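Local coordinates for protein putative acetyltransferase (Staphylococcus aureus subsp. aureus Mu50, PDB 3H4Q) that is a putative GNAT-family acetyltransferase, probably moving an acetyl group from acetyl-CoA to an acceptor that is not yet known, at residues I21-M26 against Y69-E74; Q31-V36 against P56-F61; Y80-V85 against R110-K115; Q87-W92 against E103-I108. All coordinates share one frame; numbering follows the deposited sequence. Where two conformers were deposited one is given.

Contact 1 (I21-M26 against Y69-E74); sequences IRLGKM and YLYVLE
Strands 21-23 and 70-74 pair antiparallel, with short axes 4.5 Å apart at closest approach and N-to-C directions 142° apart. Arg-22 and Val-72 form the hydrogen-bonded pair: Arg-22 N gives to Val-72 O (2.9 Å) and Val-72 N gives to Arg-22 O (2.8 Å). Just past the strand, Gly-24 N reaches Leu-70 O at 2.8 Å. A water also donates to Leu-70 O, and to Gly-24 O. Gly-24 CA packs against both Leu-70 CD2 and Val-72 CG1. The Arg-22 side chain leaves between its backbone N and carbonyl carbon (chi1 56°), then runs extended to NE. NE forms a salt bridge with Glu-74 OE1 at 2.6 Å, in the guanidinium plane; NH2 adds a weak bond to the same oxygen. Val-72 CG2 covers one guanidinium face, while NH1 bonds to Leu-23 O and to Asp-28. At the next pair, which is non-hydrogen-bonded, Leu-23 CD2 makes a CH-pi contact over a face of the Tyr-71 ring, 4.2 Å from its centroid. Tyr-71 also lines the pocket holding the bound polyether. Strand 21-23 lies at one edge of the sheet; helix 120-134 packs on Ile-21 and Leu-73, and strand 78-86 flanks strand 70-75.

Contact 2 (Q31-V36 against P56-F61); sequences QILNLV and PLLEHF
Ile-32 meets Phe-61 with its CG2 methyl. That methyl sits over the centre of the ring, 4.0 Å from the centroid and 7° off the ring normal, a CH-pi contact. CG2 is anti to the backbone N of Ile-32, which directs this branch to the ring while CG1 is anti to the carbonyl carbon. Leu-33 comes next and divides its two methyls between two partners. Its CD1 touches Leu-58 CG at 3.9 Å, the two side chains crossing at about a right angle. Its CD2 meets Phe-61 CD2 at 3.8 Å, coming obliquely to the ring. One turn after Ile-32, Val-36 also forks. CG2 meets Phe-61 CZ at 3.7 Å. CG1 and Leu-57 CD1 reach toward each other tip to tip, 3.6 Å apart. Phe-61 is thus touched by all three of these residues from helix 29-42. The contact is entirely apolar, and no hydrogen bond crosses it. The two short helical segments are well separated, their axes 11.3 Å apart at closest approach and their directions 133° apart, so side chains fill the interval. The sheet lies against both helices: Phe-82 packs on Ile-32 and Val-36, and its ring meets that of Phe-61 with planes nearly perpendicular. Leu-70 touches both Ile-32 and Phe-61. Two helices between the first and second strands, laid on one face of the central sheet, are a hallmark of the GNAT fold, and this contact joins them.

Contact 3 (Y80-V85 against R110-K115); sequences YGFIVV and RLTGSK
Phe-82 lies side by side with Thr-112, both side chains pointing the same way from one face of the sheet. Its CZ comes to 3.9 Å from Thr-112 OG1, an oblique approach to the ring. The CG of Phe-82 sits between the backbone N and the carbonyl carbon (chi1 66°), and this turns the ring toward strand 106-112. Arg-110 CG lies near Phe-82 CE2 on the same face. In one of its two conformers the guanidinium goes on to hydrogen-bond Asn-148 and Ala-146 O. The backbones of Phe-82 and Thr-112 form a hydrogen-bonded antiparallel pair, between neighbouring strands in the central sheet of the GNAT fold. Phe-82 N gives to Thr-112 O at 2.9 Å, and Thr-112 N gives to Phe-82 O at 3.0 Å. Further along, Val-84 N bonds to Arg-110 O, also at 2.9 Å. On the opposite face of the sheet Ile-83 and Leu-111 meet, CD1 to CD1, at 3.8 Å. Helix 120-134 covers this face, with Val-128 on Ile-83 and Leu-124 on Leu-111. Helix 29-42 covers the Phe-82 face. Where strand 106-112 ends, Gly-81, without a side chain, lets the chains run close, its CA 4.0 Å from Gly-113 CA. There Ser-114 OG gives a hydrogen bond to Tyr-80 O at 2.9 Å and lies at the edge of the Tyr-80 ring, in its plane. The chemistry implies a division of labour: main-chain bonds set the register, apolar side chains meet on the Ile-83 face, the Phe-82 face also carries Thr-112 and Arg-110, and a hydroxyl extends the pairing where strand 106-112 ends.

Contact 4 (Q87-W92 against E103-I108); sequences QDQAEW and EGAFVI
Gln-87 CG is anti to its carbonyl carbon (chi1 -66°) and the chain then runs extended (chi2 177°), which lays the side chain across the Phe-106 ring. The two residues lie where the connection between strands 78-86 and 106-112 leaves and rejoins the central sheet of the GNAT fold. Gln-87 CG stands over the centre of the ring, 3.8 Å from the centroid, in a CH-pi contact. The amide continues over the same face. Amide and ring planes are 22° apart and stacked, and NE2 is 3.5 Å from Phe-106 CE1. The amide is held there by one bond: NE2 gives to Gly-104 O at 2.8 Å, meeting it from above the carbonyl plane and not along a lone pair. The CG of Gln-87 also rests 3.4 Å from Ala-105 O. Both Gln-87 and Phe-106 line the pocket occupied by a polyether, probably a crystallisation additive. Phe-106 is packed further by Val-85 of strand 78-86 and Val-132 of helix 120-134. The next part of the loop lies on Val-107. Val-107 CG2 touches Asp-88 O at 3.6 Å and Gln-89 CG at 3.7 Å, the Gln-89 and Val-107 side chains crossing at about a right angle. Leu-141 of the neighbouring strand 139-143 touches both Gln-89 and Val-107. Gln-89 also runs extended beyond CG, and its NE2 makes a weak hydrogen bond to Arg-102 O. That same nitrogen packs 3.9 Å from the Ala-105 CB methyl.

In the fold
From the N terminus, strand 21-23 opens contact 1. Helices 29-42 and 57-66 follow, and contact 2 closes the shorter loop between them. Strand 70-75 then completes contact 1, so contact 2 lies wholly within its span. A tight turn leads to strand 78-86, where contact 3 opens. The excursion after it is closed first by contact 4, then strand 106-112 completes contact 3. There are thus two nests in series, and none cross. Contacts 1 and 3 pair neighbouring strands of one sheet; contact 4 lays the loop after strand 78-86 on the start of strand 106-112. Contact 2 sits on that sheet, reaching contact 1 through Leu-70 and contact 3 through Phe-82, Gly-81 and Ser-114.

Contact 1 (I21-M26 against Y69-E74)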
loop_
_atom_site.group_PDB
_atom_site.type_symbol
_atom_site.label_atom_id
_atom_site.label_comp_id
_atom_site.label_asym_id
_atom_site.label_seq_id
_atom_site.Cartn_x
_atom_site.Cartn_y
_atom_site.Cartn_z
ATOM N N ILE A 21 11.937 -4.413 -6.768
ATOM C CA ILE A 21 11.131 -3.570 -5.976
ATOM C C ILE A 21 12.229 -2.720 -5.316
ATOM O O ILE A 21 13.307 -3.215 -5.017
ATOM C CB ILE A 21 10.335 -4.396 -4.992
ATOM C CG1 ILE A 21 9.247 -5.153 -5.789
ATOM C CG2 ILE A 21 9.761 -3.495 -3.908
ATOM C CD1 ILE A 21 8.411 -6.200 -5.014
ATOM N N ARG A 22 12.043 -1.411 -5.222
ATOM C CA ARG A 22 13.031 -0.606 -4.539
ATOM C C ARG A 22 12.310 0.564 -3.942
ATOM O O ARG A 22 11.143 0.756 -4.231
ATOM C CB ARG A 22 14.098 -0.139 -5.503
ATOM C CG ARG A 22 13.561 0.637 -6.707
ATOM C CD ARG A 22 14.665 1.351 -7.415
ATOM N NE ARG A 22 14.218 2.050 -8.616
ATOM C CZ ARG A 22 13.598 3.233 -8.623
ATOM N NH1 ARG A 22 13.328 3.875 -7.493
ATOM N NH2 ARG A 22 13.251 3.784 -9.779
ATOM N N LEU A 23 12.987 1.348 -3.112
ATOM C CA LEU A 23 12.356 2.550 -2.603
ATOM C C LEU A 23 12.192 3.540 -3.762
ATOM O O LEU A 23 13.079 3.672 -4.636
ATOM C CB LEU A 23 13.201 3.229 -1.532
ATOM C CG LEU A 23 13.343 2.599 -0.161
ATOM C CD1 LEU A 23 14.430 3.407 0.597
ATOM C CD2 LEU A 23 12.000 2.579 0.571
ATOM N N GLY A 24 11.079 4.264 -3.720
ATOM C CA GLY A 24 10.804 5.304 -4.681
ATOM C C GLY A 24 11.686 6.483 -4.355
ATOM O O GLY A 24 12.101 6.664 -3.222
ATOM N N LYS A 25 11.968 7.279 -5.367
ATOM C CA LYS A 25 12.786 8.443 -5.242
ATOM C C LYS A 25 12.002 9.600 -5.844
ATOM O O LYS A 25 10.970 9.407 -6.488
ATOM C CB LYS A 25 14.073 8.225 -6.010
ATOM C CG LYS A 25 14.906 7.082 -5.469
ATOM C CD LYS A 25 16.263 6.966 -6.184
ATOM C CE LYS A 25 16.127 6.513 -7.661
ATOM N NZ LYS A 25 17.440 6.475 -8.374
HETATM N N MSE A 26 12.519 10.795 -5.671
HETATM C CA MSE A 26 11.849 11.976 -6.151
HETATM C C MSE A 26 11.749 11.937 -7.679
HETATM O O MSE A 26 10.750 12.388 -8.262
HETATM C CB MSE A 26 12.597 13.219 -5.664
HETATM C CG MSE A 26 11.664 14.331 -5.261
HETATM SE SE MSE A 26 10.452 13.775 -3.815
HETATM C CE MSE A 26 11.700 13.664 -2.335
ATOM N N TYR A 69 9.134 5.596 2.847
ATOM C CA TYR A 69 7.985 4.737 3.145
ATOM C C TYR A 69 7.320 4.235 1.869
ATOM O O TYR A 69 6.316 3.512 1.950
ATOM C CB TYR A 69 6.900 5.483 3.946
ATOM C CG TYR A 69 7.193 5.891 5.366
ATOM C CD1 TYR A 69 8.125 5.218 6.148
ATOM C CD2 TYR A 69 6.416 6.869 5.985
ATOM C CE1 TYR A 69 8.335 5.574 7.480
ATOM C CE2 TYR A 69 6.621 7.225 7.324
ATOM C CZ TYR A 69 7.585 6.571 8.057
ATOM O OH TYR A 69 7.808 6.888 9.381
ATOM N N LEU A 70 7.851 4.611 0.703
ATOM C CA LEU A 70 7.219 4.255 -0.563
ATOM C C LEU A 70 8.130 3.369 -1.391
ATOM O O LEU A 70 9.282 3.687 -1.585
ATOM C CB LEU A 70 6.834 5.541 -1.325
ATOM C CG LEU A 70 6.052 5.427 -2.650
ATOM C CD1 LEU A 70 5.141 6.651 -2.838
ATOM C CD2 LEU A 70 6.935 5.215 -3.908
ATOM N N TYR A 71 7.621 2.229 -1.831
ATOM C CA TYR A 71 8.370 1.328 -2.710
ATOM C C TYR A 71 7.726 1.351 -4.084
ATOM O O TYR A 71 6.495 1.548 -4.188
ATOM C CB TYR A 71 8.295 -0.111 -2.238
ATOM C CG TYR A 71 9.000 -0.471 -0.960
ATOM C CD1 TYR A 71 8.358 -0.391 0.260
ATOM C CD2 TYR A 71 10.299 -0.959 -0.984
ATOM C CE1 TYR A 71 8.993 -0.773 1.425
ATOM C CE2 TYR A 71 10.944 -1.332 0.171
ATOM C CZ TYR A 71 10.286 -1.241 1.370
ATOM O OH TYR A 71 10.934 -1.616 2.513
ATOM N N VAL A 72 8.540 1.101 -5.113
ATOM C CA VAL A 72 8.092 1.023 -6.502
ATOM C C VAL A 72 8.556 -0.287 -7.123
ATOM O O VAL A 72 9.548 -0.871 -6.665
ATOM C CB VAL A 72 8.654 2.169 -7.394
ATOM C CG1 VAL A 72 8.091 3.516 -6.966
ATOM C CG2 VAL A 72 10.198 2.163 -7.425
ATOM N N LEU A 73 7.817 -0.776 -8.125
ATOM C CA LEU A 73 8.242 -1.962 -8.884
ATOM C C LEU A 73 8.601 -1.367 -10.237
ATOM O O LEU A 73 7.792 -0.673 -10.851
ATOM C CB LEU A 73 7.163 -3.040 -8.939
ATOM C CG LEU A 73 7.581 -4.363 -9.608
ATOM C CD1 LEU A 73 6.666 -5.482 -9.191
ATOM C CD2 LEU A 73 7.571 -4.247 -11.103
ATOM N N GLU A 74 9.825 -1.612 -10.674
ATOM C CA GLU A 74 10.370 -0.990 -11.862
ATOM C C GLU A 74 11.124 -1.968 -12.752
ATOM O O GLU A 74 11.954 -2.708 -12.256
ATOM C CB GLU A 74 11.390 0.039 -11.394
ATOM C CG GLU A 74 12.224 0.652 -12.512
ATOM C CD GLU A 74 13.699 0.724 -12.168
ATOM O OE1 GLU A 74 14.044 0.929 -10.994
ATOM O OE2 GLU A 74 14.525 0.569 -13.083
HETATM O O HOH W 1 10.412 6.053 -0.727
#

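Contact 2 (Q31-V36 against P56-F61)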
loop_
_atom_site.group_PDB
_atom_site.type_symbol
_atom_site.label_atom_id
_atom_site.label_comp_id
_atom_site.label_asym_id
_atom_site.label_seq_id
_atom_site.Cartn_x
_atom_site.Cartn_y
_atom_site.Cartn_z
ATOM N N GLN A 31 6.017 9.409 -12.657
ATOM C CA GLN A 31 5.436 8.113 -12.975
ATOM C C GLN A 31 4.441 7.702 -11.893
ATOM O O GLN A 31 3.357 7.212 -12.192
ATOM C CB GLN A 31 6.516 7.051 -13.204
ATOM C CG GLN A 31 7.298 7.292 -14.500
ATOM C CD GLN A 31 8.065 6.068 -14.979
ATOM O OE1 GLN A 31 7.476 5.046 -15.360
ATOM N NE2 GLN A 31 9.386 6.180 -15.001
ATOM N N ILE A 32 4.794 7.940 -10.638
ATOM C CA ILE A 32 3.889 7.623 -9.536
ATOM C C ILE A 32 2.549 8.354 -9.738
ATOM O O ILE A 32 1.479 7.742 -9.686
ATOM C CB ILE A 32 4.501 8.015 -8.187
ATOM C CG1 ILE A 32 5.683 7.081 -7.863
ATOM C CG2 ILE A 32 3.444 7.923 -7.108
ATOM C CD1 ILE A 32 6.541 7.520 -6.657
ATOM N N LEU A 33 2.623 9.658 -10.010
ATOM C CA LEU A 33 1.416 10.442 -10.234
ATOM C C LEU A 33 0.604 9.932 -11.423
ATOM O O LEU A 33 -0.618 9.831 -11.335
ATOM C CB LEU A 33 1.743 11.921 -10.405
ATOM C CG LEU A 33 2.225 12.612 -9.134
ATOM C CD1 LEU A 33 2.632 14.053 -9.419
ATOM C CD2 LEU A 33 1.137 12.570 -8.075
ATOM N N ASN A 34 1.271 9.589 -12.519
ATOM C CA ASN A 34 0.563 9.089 -13.691
ATOM C C ASN A 34 -0.128 7.741 -13.407
ATOM O O ASN A 34 -1.136 7.437 -14.005
ATOM C CB ASN A 34 1.509 8.981 -14.870
ATOM C CG ASN A 34 0.818 8.559 -16.135
ATOM O OD1 ASN A 34 0.119 9.335 -16.771
ATOM N ND2 ASN A 34 1.054 7.327 -16.536
ATOM N N LEU A 35 0.405 6.936 -12.494
ATOM C CA LEU A 35 -0.271 5.682 -12.121
ATOM C C LEU A 35 -1.561 5.988 -11.343
ATOM O O LEU A 35 -2.585 5.331 -11.540
ATOM C CB LEU A 35 0.632 4.758 -11.305
ATOM C CG LEU A 35 1.784 4.108 -12.075
ATOM C CD1 LEU A 35 2.620 3.228 -11.139
ATOM C CD2 LEU A 35 1.330 3.296 -13.279
ATOM N N VAL A 36 -1.495 6.986 -10.463
ATOM C CA VAL A 36 -2.664 7.422 -9.716
ATOM C C VAL A 36 -3.744 7.899 -10.680
ATOM O O VAL A 36 -4.870 7.413 -10.628
ATOM C CB VAL A 36 -2.337 8.549 -8.718
ATOM C CG1 VAL A 36 -3.619 9.139 -8.157
ATOM C CG2 VAL A 36 -1.441 8.030 -7.607
ATOM N N PRO A 56 -3.510 17.848 -3.246
ATOM C CA PRO A 56 -2.878 17.553 -1.957
ATOM C C PRO A 56 -2.053 16.264 -1.915
ATOM O O PRO A 56 -1.217 16.110 -1.020
ATOM C CB PRO A 56 -4.082 17.404 -1.027
ATOM C CG PRO A 56 -5.120 16.761 -1.900
ATOM C CD PRO A 56 -4.881 17.297 -3.307
ATOM N N LEU A 57 -2.287 15.347 -2.849
ATOM C CA LEU A 57 -1.576 14.071 -2.835
ATOM C C LEU A 57 -0.104 14.178 -3.275
ATOM O O LEU A 57 0.708 13.353 -2.879
ATOM C CB LEU A 57 -2.330 12.991 -3.635
ATOM C CG LEU A 57 -2.290 12.897 -5.163
ATOM C CD1 LEU A 57 -3.033 11.622 -5.563
ATOM C CD2 LEU A 57 -2.868 14.120 -5.881
ATOM N N LEU A 58 0.241 15.183 -4.073
ATOM C CA LEU A 58 1.630 15.364 -4.493
ATOM C C LEU A 58 2.471 15.632 -3.239
ATOM O O LEU A 58 3.528 15.013 -3.046
ATOM C CB LEU A 58 1.770 16.526 -5.484
ATOM C CG LEU A 58 2.974 16.477 -6.434
ATOM C CD1 LEU A 58 2.947 17.707 -7.293
ATOM C CD2 LEU A 58 4.314 16.373 -5.744
ATOM N N GLU A 59 1.986 16.557 -2.403
ATOM C CA GLU A 59 2.628 16.905 -1.135
ATOM C C GLU A 59 2.799 15.672 -0.227
ATOM O O GLU A 59 3.868 15.493 0.356
ATOM C CB GLU A 59 1.823 17.984 -0.408
ATOM N N HIS A 60 1.773 14.821 -0.123
ATOM C CA HIS A 60 1.857 13.635 0.727
ATOM C C HIS A 60 2.803 12.574 0.139
ATOM O O HIS A 60 3.425 11.828 0.901
ATOM C CB HIS A 60 0.463 13.033 0.979
ATOM C CG HIS A 60 0.414 12.090 2.145
ATOM N ND1 HIS A 60 0.669 10.739 2.026
ATOM C CD2 HIS A 60 0.142 12.307 3.454
ATOM C CE1 HIS A 60 0.556 10.166 3.213
ATOM N NE2 HIS A 60 0.238 11.097 4.097
ATOM N N PHE A 61 2.901 12.487 -1.200
ATOM C CA PHE A 61 3.812 11.509 -1.839
ATOM C C PHE A 61 5.247 11.940 -1.610
ATOM O O PHE A 61 6.100 11.108 -1.330
ATOM C CB PHE A 61 3.626 11.329 -3.359
ATOM C CG PHE A 61 2.460 10.475 -3.746
ATOM C CD1 PHE A 61 2.366 9.182 -3.308
ATOM C CD2 PHE A 61 1.483 10.956 -4.611
ATOM C CE1 PHE A 61 1.290 8.399 -3.659
ATOM C CE2 PHE A 61 0.409 10.176 -4.974
ATOM C CZ PHE A 61 0.312 8.892 -4.504
#

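Contact 3 (Y80-V85 against R110-K115)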
loop_
_atom_site.group_PDB
_atom_site.type_symbol
_atom_site.label_atom_id
_atom_site.label_comp_id
_atom_site.label_asym_id
_atom_site.label_seq_id
_atom_site.Cartn_x
_atom_site.Cartn_y
_atom_site.Cartn_z
ATOM N N TYR A 80 5.838 0.272 -12.658
ATOM C CA TYR A 80 4.607 -0.489 -12.906
ATOM C C TYR A 80 3.672 -0.586 -11.711
ATOM O O TYR A 80 2.590 -1.173 -11.821
ATOM C CB TYR A 80 4.956 -1.894 -13.401
ATOM C CG TYR A 80 5.592 -1.882 -14.762
ATOM C CD1 TYR A 80 4.819 -1.731 -15.901
ATOM C CD2 TYR A 80 6.955 -2.004 -14.917
ATOM C CE1 TYR A 80 5.384 -1.720 -17.157
ATOM C CE2 TYR A 80 7.538 -1.984 -16.183
ATOM C CZ TYR A 80 6.743 -1.844 -17.296
ATOM O OH TYR A 80 7.312 -1.810 -18.561
ATOM N N GLY A 81 4.089 -0.026 -10.578
ATOM C CA GLY A 81 3.245 0.057 -9.401
ATOM C C GLY A 81 3.993 0.621 -8.212
ATOM O O GLY A 81 5.222 0.720 -8.245
ATOM N N PHE A 82 3.269 1.014 -7.168
ATOM C CA PHE A 82 3.904 1.449 -5.924
ATOM C C PHE A 82 3.063 1.067 -4.711
ATOM O O PHE A 82 1.903 0.702 -4.847
ATOM C CB PHE A 82 4.172 2.958 -5.915
ATOM C CG PHE A 82 2.933 3.805 -5.912
ATOM C CD1 PHE A 82 2.325 4.178 -7.101
ATOM C CD2 PHE A 82 2.401 4.269 -4.718
ATOM C CE1 PHE A 82 1.195 4.978 -7.103
ATOM C CE2 PHE A 82 1.263 5.065 -4.708
ATOM C CZ PHE A 82 0.661 5.421 -5.910
ATOM N N ILE A 83 3.667 1.183 -3.538
ATOM C CA ILE A 83 3.024 0.860 -2.279
ATOM C C ILE A 83 3.627 1.763 -1.211
ATOM O O ILE A 83 4.820 2.070 -1.252
ATOM C CB ILE A 83 3.232 -0.637 -1.901
ATOM C CG1 ILE A 83 2.379 -1.043 -0.693
ATOM C CG2 ILE A 83 4.702 -0.943 -1.618
ATOM C CD1 ILE A 83 2.260 -2.584 -0.503
ATOM N N VAL A 84 2.795 2.219 -0.277
ATOM C CA VAL A 84 3.223 3.071 0.831
ATOM C C VAL A 84 2.927 2.308 2.115
ATOM O O VAL A 84 1.791 1.896 2.326
ATOM C CB VAL A 84 2.438 4.350 0.809
ATOM C CG1 VAL A 84 2.741 5.191 2.027
ATOM C CG2 VAL A 84 2.747 5.106 -0.490
ATOM N N VAL A 85 3.939 2.091 2.949
ATOM C CA VAL A 85 3.782 1.357 4.204
ATOM C C VAL A 85 4.608 2.010 5.308
ATOM O O VAL A 85 5.727 2.483 5.069
ATOM C CB VAL A 85 4.223 -0.104 4.075
ATOM C CG1 VAL A 85 5.668 -0.192 3.590
ATOM C CG2 VAL A 85 4.071 -0.814 5.401
ATOM N N ARG A 110 -1.486 2.774 0.801
ATOM C CA ARG A 110 -1.866 2.849 -0.601
ATOM C C ARG A 110 -1.092 1.815 -1.400
ATOM O O ARG A 110 0.049 1.522 -1.098
ATOM C CB ARG A 110 -1.625 4.257 -1.149
ATOM C CG ARG A 110 -2.283 4.543 -2.495
ATOM C CD ARG A 110 -3.808 4.631 -2.414
ATOM N NE ARG A 110 -4.364 5.020 -3.710
ATOM C CZ ARG A 110 -4.708 4.193 -4.696
ATOM N NH1 ARG A 110 -4.594 2.880 -4.573
ATOM N NH2 ARG A 110 -5.178 4.707 -5.822
ATOM N N LEU A 111 -1.753 1.231 -2.394
ATOM C CA LEU A 111 -1.173 0.209 -3.275
ATOM C C LEU A 111 -1.788 0.386 -4.665
ATOM O O LEU A 111 -3.000 0.514 -4.791
ATOM C CB LEU A 111 -1.509 -1.196 -2.772
ATOM C CG LEU A 111 -1.045 -2.400 -3.611
ATOM C CD1 LEU A 111 0.475 -2.394 -3.836
ATOM C CD2 LEU A 111 -1.459 -3.705 -2.927
ATOM N N THR A 112 -0.965 0.413 -5.702
ATOM C CA THR A 112 -1.468 0.531 -7.066
ATOM C C THR A 112 -0.521 -0.182 -7.992
ATOM O O THR A 112 0.694 -0.114 -7.794
ATOM C CB THR A 112 -1.512 1.972 -7.571
ATOM O OG1 THR A 112 -2.138 2.816 -6.600
ATOM C CG2 THR A 112 -2.285 2.038 -8.855
ATOM N N GLY A 113 -1.098 -0.870 -8.978
ATOM C CA GLY A 113 -0.377 -1.556 -10.040
ATOM C C GLY A 113 -0.595 -0.738 -11.300
ATOM O O GLY A 113 -0.861 0.469 -11.216
ATOM N N SER A 114 -0.487 -1.365 -12.467
ATOM C CA SER A 114 -0.643 -0.634 -13.724
ATOM C C SER A 114 -1.378 -1.437 -14.784
ATOM O O SER A 114 -1.503 -2.659 -14.655
ATOM C CB SER A 114 0.728 -0.215 -14.262
ATOM O OG SER A 114 1.532 -1.350 -14.522
ATOM N N LYS A 115 -1.865 -0.735 -15.816
ATOM C CA LYS A 115 -2.569 -1.355 -16.942
ATOM C C LYS A 115 -1.630 -2.319 -17.654
ATOM O O LYS A 115 -2.024 -3.421 -18.029
ATOM C CB LYS A 115 -3.066 -0.293 -17.939
#

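Contact 4 (Q87-W92 against E103-I108)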
loop_
_atom_site.group_PDB
_atom_site.type_symbol
_atom_site.label_atom_id
_atom_site.label_comp_id
_atom_site.label_asym_id
_atom_site.label_seq_id
_atom_site.Cartn_x
_atom_site.Cartn_y
_atom_site.Cartn_z
ATOM N N GLN A 87 4.118 2.868 10.057
ATOM C CA GLN A 87 3.436 2.534 11.309
ATOM C C GLN A 87 2.519 3.652 11.826
ATOM O O GLN A 87 2.060 3.605 12.981
ATOM C CB GLN A 87 4.475 2.144 12.363
ATOM C CG GLN A 87 5.212 0.852 12.042
ATOM C CD GLN A 87 6.280 0.543 13.067
ATOM O OE1 GLN A 87 7.196 1.328 13.255
ATOM N NE2 GLN A 87 6.177 -0.613 13.724
ATOM N N ASP A 88 2.241 4.633 10.967
ATOM C CA ASP A 88 1.314 5.708 11.291
ATOM C C ASP A 88 -0.097 5.159 11.054
ATOM O O ASP A 88 -0.412 4.727 9.955
ATOM C CB ASP A 88 1.552 6.917 10.390
ATOM C CG ASP A 88 2.956 7.500 10.531
ATOM O OD1 ASP A 88 3.538 7.402 11.635
ATOM O OD2 ASP A 88 3.472 8.076 9.539
ATOM N N GLN A 89 -0.926 5.137 12.092
ATOM C CA GLN A 89 -2.286 4.629 11.994
ATOM C C GLN A 89 -3.292 5.786 11.938
ATOM O O GLN A 89 -3.108 6.803 12.607
ATOM C CB GLN A 89 -2.600 3.736 13.191
ATOM C CG GLN A 89 -1.728 2.495 13.305
ATOM C CD GLN A 89 -2.127 1.610 14.477
ATOM O OE1 GLN A 89 -3.244 1.697 14.975
ATOM N NE2 GLN A 89 -1.219 0.746 14.911
ATOM N N ALA A 90 -4.351 5.615 11.148
ATOM C CA ALA A 90 -5.385 6.633 10.976
ATOM C C ALA A 90 -6.072 6.917 12.296
ATOM O O ALA A 90 -6.379 5.983 13.038
ATOM C CB ALA A 90 -6.421 6.175 9.941
ATOM N N GLU A 91 -6.315 8.200 12.580
ATOM C CA GLU A 91 -6.992 8.604 13.807
ATOM C C GLU A 91 -8.304 7.851 13.944
ATOM O O GLU A 91 -8.658 7.440 15.041
ATOM C CB GLU A 91 -7.255 10.115 13.826
ATOM N N TRP A 92 -9.009 7.639 12.832
ATOM C CA TRP A 92 -10.295 6.941 12.879
ATOM C C TRP A 92 -10.200 5.449 13.201
ATOM O O TRP A 92 -11.216 4.840 13.548
ATOM C CB TRP A 92 -11.111 7.161 11.600
ATOM C CG TRP A 92 -10.589 6.495 10.380
ATOM C CD1 TRP A 92 -9.685 7.001 9.495
ATOM C CD2 TRP A 92 -10.964 5.210 9.883
ATOM N NE1 TRP A 92 -9.463 6.104 8.479
ATOM C CE2 TRP A 92 -10.236 4.994 8.692
ATOM C CE3 TRP A 92 -11.839 4.214 10.330
ATOM C CZ2 TRP A 92 -10.360 3.825 7.938
ATOM C CZ3 TRP A 92 -11.957 3.046 9.578
ATOM C CH2 TRP A 92 -11.221 2.865 8.396
ATOM N N GLU A 103 -0.458 -2.019 18.918
ATOM C CA GLU A 103 0.798 -1.405 19.336
ATOM C C GLU A 103 1.906 -1.845 18.378
ATOM O O GLU A 103 2.132 -3.039 18.209
ATOM C CB GLU A 103 1.150 -1.806 20.767
ATOM N N GLY A 104 2.537 -0.891 17.697
ATOM C CA GLY A 104 3.636 -1.205 16.796
ATOM C C GLY A 104 3.301 -1.856 15.460
ATOM O O GLY A 104 4.200 -2.261 14.721
ATOM N N ALA A 105 2.024 -1.945 15.121
ATOM C CA ALA A 105 1.624 -2.561 13.867
ATOM C C ALA A 105 2.028 -1.706 12.659
ATOM O O ALA A 105 2.196 -0.488 12.782
ATOM C CB ALA A 105 0.126 -2.787 13.863
ATOM N N PHE A 106 2.208 -2.373 11.518
ATOM C CA PHE A 106 2.476 -1.718 10.236
ATOM C C PHE A 106 1.148 -1.476 9.504
ATOM O O PHE A 106 0.158 -2.174 9.743
ATOM C CB PHE A 106 3.431 -2.546 9.373
ATOM C CG PHE A 106 4.857 -2.416 9.782
ATOM C CD1 PHE A 106 5.359 -3.155 10.833
ATOM C CD2 PHE A 106 5.693 -1.531 9.145
ATOM C CE1 PHE A 106 6.683 -3.024 11.225
ATOM C CE2 PHE A 106 7.014 -1.402 9.544
ATOM C CZ PHE A 106 7.502 -2.151 10.570
ATOM N N VAL A 107 1.141 -0.478 8.620
ATOM C CA VAL A 107 -0.058 -0.072 7.910
ATOM C C VAL A 107 0.242 0.168 6.436
ATOM O O VAL A 107 1.165 0.924 6.107
ATOM C CB VAL A 107 -0.596 1.267 8.473
ATOM C CG1 VAL A 107 -1.810 1.712 7.693
ATOM C CG2 VAL A 107 -0.903 1.166 9.969
ATOM N N ILE A 108 -0.532 -0.468 5.559
ATOM C CA ILE A 108 -0.414 -0.244 4.120
ATOM C C ILE A 108 -1.446 0.816 3.794
ATOM O O ILE A 108 -2.647 0.583 3.905
ATOM C CB ILE A 108 -0.685 -1.513 3.321
ATOM C CG1 ILE A 108 0.369 -2.557 3.708
ATOM C CG2 ILE A 108 -0.677 -1.206 1.798
ATOM C CD1 ILE A 108 0.230 -3.875 3.028
#